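Local coordinates for protein alanine racemase (Acinetobacter baumannii, PDB 4QHR) that is a pyridoxal-phosphate-bearing enzyme of the alanine racemase family, pairing a TIM-barrel domain with a beta-rich C-terminal domain in a two-chain assembly, at residues A[55-59]-A[60-64]; A[77-80]-A[81-84]; A[113-117]-A[118-122]. All coordinates share one frame; numbering follows the deposited sequence.

Contact 1. Residues A[55-59]-A[60-64]; sequences FGVAC and LQEGL
The carboxylate of Glu62 reaches back over the start of its own helix, and OE1 takes the backbone hydrogen of Ala58: N to OE1 is 2.8 Å with an N-H...O angle of 159°. The donor lies nearly in line with the C-O bond of OE1. CG of Glu62 stands beside the backbone N, anti to the carbonyl carbon (chi1 -69°), and from there the chain runs out extended, which carries the acid back to the residue before the N-cap. Val57 packs against its base, Val57 CB to Glu62 CB 3.7 Å, as the two side chains slide by each other in opposite senses. At the acid end, Ala58 CB is 3.4 Å from Glu62 OE1; lower on the chain, Cys59 SG sits 4.0 Å from Glu62 CG. Cys59 occupies the N-cap, and the first helical bond runs from Gly63 N to Cys59 O, 3.2 Å. Because Glu62 seizes the amide before the N-cap rather than that of the N-cap itself, this is not a capping box. Val57 CG2 lies 3.9 Å from Gly63 N, so the valine also packs on the first turn. The turn joins strand 54-57 to helix 60-68 in the beta-alpha-beta unit that goes on to strand 75-77. Glu62 OE2 receives Ala35 N, directly after the cofactor-modified Lys34, and forms a salt bridge with Arg350 of the second subunit, linking the turn to both. Two amides, a guanidinium and the helix N-terminus would be expected to stabilise this buried carboxylate as an anion.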
loop_
_atom_site.group_PDB
_atom_site.type_symbol
_atom_site.label_atom_id
_atom_site.label_comp_id
_atom_site.label_asym_id
_atom_site.label_seq_id
_atom_site.Cartn_x
_atom_site.Cartn_y
_atom_site.Cartn_z
ATOM N N PHE A 55 3.664 0.529 25.040
ATOM C CA PHE A 55 3.417 0.498 23.613
ATOM C C PHE A 55 1.929 0.689 23.382
ATOM O O PHE A 55 1.075 0.034 24.026
ATOM C CB PHE A 55 3.853 -0.823 22.986
ATOM C CG PHE A 55 5.324 -1.060 23.027
ATOM C CD1 PHE A 55 6.211 -0.162 22.430
ATOM C CD2 PHE A 55 5.852 -2.195 23.657
ATOM C CE1 PHE A 55 7.602 -0.378 22.460
ATOM C CE2 PHE A 55 7.245 -2.422 23.657
ATOM C CZ PHE A 55 8.117 -1.513 23.071
ATOM N N GLY A 56 1.585 1.582 22.476
ATOM C CA GLY A 56 0.175 1.782 22.060
ATOM C C GLY A 56 -0.169 1.122 20.733
ATOM O O GLY A 56 0.576 1.288 19.742
ATOM N N VAL A 57 -1.299 0.411 20.679
ATOM C CA VAL A 57 -1.712 -0.347 19.481
ATOM C C VAL A 57 -3.190 -0.049 19.172
ATOM O O VAL A 57 -3.943 0.415 20.060
ATOM C CB VAL A 57 -1.552 -1.862 19.647
ATOM C CG1 VAL A 57 -0.102 -2.227 19.870
ATOM C CG2 VAL A 57 -2.364 -2.425 20.829
ATOM N N ALA A 58 -3.605 -0.353 17.946
ATOM C CA ALA A 58 -4.986 -0.109 17.512
ATOM C C ALA A 58 -5.948 -1.229 17.936
ATOM O O ALA A 58 -7.154 -1.009 18.036
ATOM C CB ALA A 58 -5.032 0.098 16.031
ATOM N N CYS A 59 -5.437 -2.432 18.189
ATOM C CA CYS A 59 -6.333 -3.540 18.503
ATOM C C CYS A 59 -5.627 -4.651 19.253
ATOM O O CYS A 59 -4.379 -4.719 19.327
ATOM C CB CYS A 59 -7.028 -4.093 17.239
ATOM S SG CYS A 59 -5.868 -4.678 15.966
ATOM N N LEU A 60 -6.441 -5.560 19.784
ATOM C CA LEU A 60 -5.899 -6.677 20.565
ATOM C C LEU A 60 -4.854 -7.468 19.793
ATOM O O LEU A 60 -3.839 -7.899 20.359
ATOM C CB LEU A 60 -7.037 -7.634 20.922
ATOM C CG LEU A 60 -6.742 -8.875 21.757
ATOM C CD1 LEU A 60 -6.360 -8.429 23.164
ATOM C CD2 LEU A 60 -7.981 -9.764 21.774
ATOM N N GLN A 61 -5.131 -7.727 18.520
ATOM C CA GLN A 61 -4.260 -8.579 17.730
ATOM C C GLN A 61 -2.841 -7.987 17.626
ATOM O O GLN A 61 -1.868 -8.742 17.723
ATOM C CB GLN A 61 -4.839 -8.901 16.355
ATOM C CG GLN A 61 -3.849 -9.584 15.412
ATOM C CD GLN A 61 -3.252 -10.854 15.991
ATOM O OE1 GLN A 61 -3.977 -11.732 16.460
ATOM N NE2 GLN A 61 -1.928 -10.967 15.949
ATOM N N GLU A 62 -2.725 -6.679 17.417
ATOM C CA GLU A 62 -1.428 -5.988 17.475
ATOM C C GLU A 62 -0.736 -6.151 18.827
ATOM O O GLU A 62 0.469 -6.334 18.900
ATOM C CB GLU A 62 -1.549 -4.487 17.104
ATOM C CG GLU A 62 -1.868 -4.298 15.645
ATOM C CD GLU A 62 -2.137 -2.841 15.210
ATOM O OE1 GLU A 62 -2.275 -1.947 16.052
ATOM O OE2 GLU A 62 -2.211 -2.634 13.996
ATOM N N GLY A 63 -1.502 -6.082 19.913
ATOM C CA GLY A 63 -0.935 -6.344 21.198
ATOM C C GLY A 63 -0.462 -7.781 21.384
ATOM O O GLY A 63 0.593 -8.001 21.945
ATOM N N LEU A 64 -1.236 -8.740 20.894
ATOM C CA LEU A 64 -0.821 -10.173 20.973
ATOM C C LEU A 64 0.479 -10.415 20.168
ATOM O O LEU A 64 1.310 -11.251 20.507
ATOM C CB LEU A 64 -1.958 -11.061 20.440
ATOM C CG LEU A 64 -3.204 -11.177 21.369
ATOM C CD1 LEU A 64 -4.305 -11.947 20.679
ATOM C CD2 LEU A 64 -2.853 -11.839 22.722
#

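Contact 2. Residues A[77-80]-A[81-84]; sequences LIEG and VFSE
Glu79 and Phe82 meet because each sets CG beside its backbone N and anti to its carbonyl carbon, with chi1 -59° in the glutamate and -57° in the phenylalanine. The glutamate then continues extended, and its OE1 arrives at the rim of the ring, 3.2 Å from Phe82 CZ and 3.3 Å from Phe82 CE2. This oxygen lies in the ring plane, whereas the carboxylate as a whole is turned 67° from it. An acid oxygen at the hydrogen-bearing edge meets the electropositive part of the ring, so the approach is probably mildly attractive. The aliphatic part of the glutamate adds to it, Glu79 CB being 3.9 Å from Phe82 CZ. The backbone that carries Glu79 forms a type I beta turn from Leu77 to Gly80, closed by Gly80 N to Leu77 O at 2.9 Å. Gly80 leaves the turn with positive phi, which sends the chain on toward Phe82, and Gly80 O comes within 3.7 Å of Phe82 CE1. An apolar contact, Leu77 CD1 to Val81 CG1 at 4.2 Å, adds to it. Backbone oxygens of Glu79 and Val81 both receive NE2 of Gln104, a residue of helix 102-110, and Phe82 N is hydrogen-bonded to Glu86 OE2. Phe82 packs against Arg2 of the second subunit, and Glu79 against Asp303 of that same chain. The turn begins at Leu77, the last residue of strand 75-77 in the parallel barrel sheet, and the chain then leads toward helix 87-92, with Leu77 and Val81 packed on Cys97 of strand 95-99.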
loop_
_atom_site.group_PDB
_atom_site.type_symbol
_atom_site.label_atom_id
_atom_site.label_comp_id
_atom_site.label_asym_id
_atom_site.label_seq_id
_atom_site.Cartn_x
_atom_site.Cartn_y
_atom_site.Cartn_z
ATOM N N LEU A 77 -4.470 -0.626 24.541
ATOM C CA LEU A 77 -5.364 -0.780 23.386
ATOM C C LEU A 77 -6.062 0.555 23.218
ATOM O O LEU A 77 -7.012 0.893 23.958
ATOM C CB LEU A 77 -6.387 -1.905 23.558
ATOM C CG LEU A 77 -5.767 -3.248 24.018
ATOM C CD1 LEU A 77 -6.825 -4.312 24.299
ATOM C CD2 LEU A 77 -4.708 -3.751 23.026
ATOM N N ILE A 78 -5.613 1.328 22.224
ATOM C CA ILE A 78 -6.015 2.757 22.174
ATOM C C ILE A 78 -7.453 3.000 21.725
ATOM O O ILE A 78 -7.928 4.105 21.808
ATOM C CB ILE A 78 -5.001 3.543 21.293
ATOM C CG1 ILE A 78 -4.796 5.005 21.731
ATOM C CG2 ILE A 78 -5.394 3.489 19.837
ATOM C CD1 ILE A 78 -4.123 5.171 23.085
ATOM N N GLU A 79 -8.143 1.973 21.210
ATOM C CA GLU A 79 -9.543 2.049 20.874
ATOM C C GLU A 79 -10.330 1.120 21.742
ATOM O O GLU A 79 -11.506 0.934 21.499
ATOM C CB GLU A 79 -9.754 1.630 19.431
ATOM C CG GLU A 79 -9.005 2.456 18.420
ATOM C CD GLU A 79 -9.376 2.080 16.950
ATOM O OE1 GLU A 79 -10.424 1.410 16.697
ATOM O OE2 GLU A 79 -8.610 2.469 16.017
ATOM N N GLY A 80 -9.670 0.519 22.742
ATOM C CA GLY A 80 -10.331 -0.462 23.620
ATOM C C GLY A 80 -10.680 -1.757 22.910
ATOM O O GLY A 80 -10.091 -2.081 21.876
ATOM N N VAL A 81 -11.644 -2.496 23.450
ATOM C CA VAL A 81 -12.036 -3.780 22.841
ATOM C C VAL A 81 -13.246 -3.582 21.927
ATOM O O VAL A 81 -14.104 -2.702 22.184
ATOM C CB VAL A 81 -12.263 -4.873 23.878
ATOM C CG1 VAL A 81 -10.987 -5.046 24.711
ATOM C CG2 VAL A 81 -13.456 -4.587 24.758
ATOM N N PHE A 82 -13.305 -4.433 20.903
ATOM C CA PHE A 82 -14.352 -4.404 19.887
ATOM C C PHE A 82 -15.460 -5.426 20.178
ATOM O O PHE A 82 -16.576 -5.277 19.713
ATOM C CB PHE A 82 -13.721 -4.605 18.471
ATOM C CG PHE A 82 -12.671 -3.585 18.153
ATOM C CD1 PHE A 82 -11.368 -3.792 18.540
ATOM C CD2 PHE A 82 -13.008 -2.360 17.527
ATOM C CE1 PHE A 82 -10.399 -2.831 18.296
ATOM C CE2 PHE A 82 -12.051 -1.412 17.253
ATOM C CZ PHE A 82 -10.739 -1.639 17.632
ATOM N N SER A 83 -15.163 -6.448 20.951
ATOM C CA SER A 83 -16.157 -7.430 21.366
ATOM C C SER A 83 -15.836 -7.818 22.804
ATOM O O SER A 83 -14.646 -7.801 23.225
ATOM C CB SER A 83 -16.172 -8.638 20.387
ATOM O OG SER A 83 -14.934 -9.351 20.398
ATOM N N GLU A 84 -16.855 -8.220 23.571
ATOM C CA GLU A 84 -16.628 -8.542 25.000
ATOM C C GLU A 84 -15.622 -9.672 25.210
ATOM O O GLU A 84 -14.828 -9.644 26.167
ATOM C CB GLU A 84 -17.919 -8.873 25.733
ATOM C CG GLU A 84 -17.711 -8.967 27.233
ATOM C CD GLU A 84 -18.901 -9.540 27.935
ATOM O OE1 GLU A 84 -20.029 -9.473 27.373
ATOM O OE2 GLU A 84 -18.698 -10.054 29.062
#

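Contact 3. Residues A[113-117]-A[118-122]; sequences QAYIA and QGLKV
Tyr115 and Leu120 form the dense, buried half of this helix end. The tyrosine ring lies flat beneath the leucine, whose CB stands 3.8 Å from the ring centroid and 22° off the normal, a CH-pi contact displaced toward the rim; Tyr115 CE1 is its closest ring atom, at 3.6 Å. The two side chains cross at about a right angle. With CG placed opposite the backbone N (chi1 -169°), the ring extends along the outgoing chain, and its hydroxyl donates to Lys121 O. That O-to-O distance, Tyr115 OH to Lys121 O, refines to 2.5 Å, short enough to be read with caution, although Lys121 O does sit at the ring edge, near its plane. Tyr115 OH is also hydrogen-bonded to Cys97 N of strand 95-99, so two backbone groups fix the ring's outer end. Val122 packs alongside, its CB 4.0 Å from Tyr115 OH.

The other half is looser and more exposed. Ala114, Ala117 and Gly119 border solvent, and the bonds here are mainly backbone: Gln118 N gives a sound bond to Ala114 O (3.0 Å) and a weak one to Tyr115 O. Gln118 bends at chi2 and passes its NE2 to Ile91 O, and Lys121 reaches Glu96 in a salt bridge. Gly119, with positive phi, bonds through its N to Ile116 O (2.9 Å). A weaker bond joins Leu120 N to Tyr115 O at 3.5 Å. These two bonds and the positive phi of Gly119 make a Schellman motif, and Tyr115 and Leu120 supply the apolar contact that commonly accompanies it, here where the chain turns from helix 112-117 into barrel strand 122-125.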
loop_
_atom_site.group_PDB
_atom_site.type_symbol
_atom_site.label_atom_id
_atom_site.label_comp_id
_atom_site.label_asym_id
_atom_site.label_seq_id
_atom_site.Cartn_x
_atom_site.Cartn_y
_atom_site.Cartn_z
ATOM N N GLN A 113 -13.171 -7.018 38.683
ATOM C CA GLN A 113 -12.282 -7.593 39.710
ATOM C C GLN A 113 -10.951 -8.106 39.132
ATOM O O GLN A 113 -9.883 -7.713 39.619
ATOM C CB GLN A 113 -13.010 -8.596 40.599
ATOM C CG GLN A 113 -13.779 -7.811 41.692
ATOM C CD GLN A 113 -14.915 -8.546 42.381
ATOM O OE1 GLN A 113 -15.703 -7.918 43.099
ATOM N NE2 GLN A 113 -15.028 -9.861 42.173
ATOM N N ALA A 114 -11.018 -8.908 38.081
ATOM C CA ALA A 114 -9.808 -9.409 37.425
ATOM C C ALA A 114 -8.942 -8.271 36.810
ATOM O O ALA A 114 -7.734 -8.246 36.950
ATOM C CB ALA A 114 -10.191 -10.421 36.363
ATOM N N TYR A 115 -9.608 -7.324 36.148
ATOM C CA TYR A 115 -8.957 -6.188 35.542
ATOM C C TYR A 115 -8.205 -5.402 36.601
ATOM O O TYR A 115 -7.039 -5.131 36.442
ATOM C CB TYR A 115 -9.999 -5.326 34.811
ATOM C CG TYR A 115 -9.435 -4.258 33.914
ATOM C CD1 TYR A 115 -9.016 -3.050 34.427
ATOM C CD2 TYR A 115 -9.336 -4.449 32.521
ATOM C CE1 TYR A 115 -8.542 -2.028 33.593
ATOM C CE2 TYR A 115 -8.833 -3.448 31.668
ATOM C CZ TYR A 115 -8.423 -2.239 32.210
ATOM O OH TYR A 115 -7.911 -1.218 31.394
ATOM N N ILE A 116 -8.845 -5.103 37.720
ATOM C CA ILE A 116 -8.205 -4.335 38.802
ATOM C C ILE A 116 -7.112 -5.160 39.490
ATOM O O ILE A 116 -6.020 -4.657 39.784
ATOM C CB ILE A 116 -9.251 -3.839 39.829
ATOM C CG1 ILE A 116 -10.091 -2.741 39.162
ATOM C CG2 ILE A 116 -8.578 -3.296 41.095
ATOM C CD1 ILE A 116 -11.360 -2.413 39.914
ATOM N N ALA A 117 -7.352 -6.441 39.690
ATOM C CA ALA A 117 -6.338 -7.250 40.372
ATOM C C ALA A 117 -5.069 -7.349 39.542
ATOM O O ALA A 117 -3.990 -7.441 40.112
ATOM C CB ALA A 117 -6.889 -8.618 40.709
ATOM N N GLN A 118 -5.183 -7.297 38.215
ATOM C CA GLN A 118 -4.014 -7.296 37.328
ATOM C C GLN A 118 -3.250 -5.976 37.348
ATOM O O GLN A 118 -2.192 -5.900 36.770
ATOM C CB GLN A 118 -4.400 -7.653 35.869
ATOM C CG GLN A 118 -4.580 -9.137 35.612
ATOM C CD GLN A 118 -3.258 -9.906 35.607
ATOM O OE1 GLN A 118 -2.541 -9.947 36.610
ATOM N NE2 GLN A 118 -2.932 -10.504 34.487
ATOM N N GLY A 119 -3.782 -4.936 38.010
ATOM C CA GLY A 119 -3.073 -3.705 38.156
ATOM C C GLY A 119 -3.267 -2.788 36.981
ATOM O O GLY A 119 -2.454 -1.918 36.765
ATOM N N LEU A 120 -4.348 -2.974 36.229
ATOM C CA LEU A 120 -4.486 -2.306 34.913
ATOM C C LEU A 120 -5.283 -1.051 35.092
ATOM O O LEU A 120 -6.378 -1.087 35.699
ATOM C CB LEU A 120 -5.189 -3.220 33.896
ATOM C CG LEU A 120 -4.437 -4.521 33.597
ATOM C CD1 LEU A 120 -5.356 -5.475 32.800
ATOM C CD2 LEU A 120 -3.140 -4.271 32.843
ATOM N N LYS A 121 -4.774 0.042 34.533
ATOM C CA LYS A 121 -5.518 1.278 34.496
ATOM C C LYS A 121 -6.493 1.228 33.370
ATOM O O LYS A 121 -6.360 0.419 32.429
ATOM C CB LYS A 121 -4.618 2.513 34.339
ATOM C CG LYS A 121 -3.458 2.585 35.342
ATOM C CD LYS A 121 -2.494 3.747 35.122
ATOM C CE LYS A 121 -1.765 3.719 33.810
ATOM N NZ LYS A 121 -0.745 2.623 33.669
ATOM N N VAL A 122 -7.493 2.091 33.446
ATOM C CA VAL A 122 -8.451 2.232 32.365
ATOM C C VAL A 122 -8.251 3.636 31.814
ATOM O O VAL A 122 -8.167 4.622 32.593
ATOM C CB VAL A 122 -9.894 1.955 32.811
ATOM C CG1 VAL A 122 -10.239 2.708 34.045
ATOM C CG2 VAL A 122 -10.895 2.294 31.701
#

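How the contacts relate
The three contacts follow in series along the N-terminal barrel domain, and each adjoins a strand of its parallel sheet. Contacts 1 and 2 lie at the C-terminal ends of the neighbouring strands 54-57 and 75-77, with centres 9 Å apart; Val57 O and Ile78 N are 2.9 Å apart, a probable hydrogen bond, and Cys59 CB packs on Phe82 CE1 at 3.8 Å. Contact 3 lies instead on the approach to strand 122-125, where a helix hands the chain back to the sheet; its centre is about 18 Å from that of contact 1 and 15 Å from that of contact 2. The two strand ends border the second subunit, whereas contact 3 is a partly exposed helix-to-strand connection away from it.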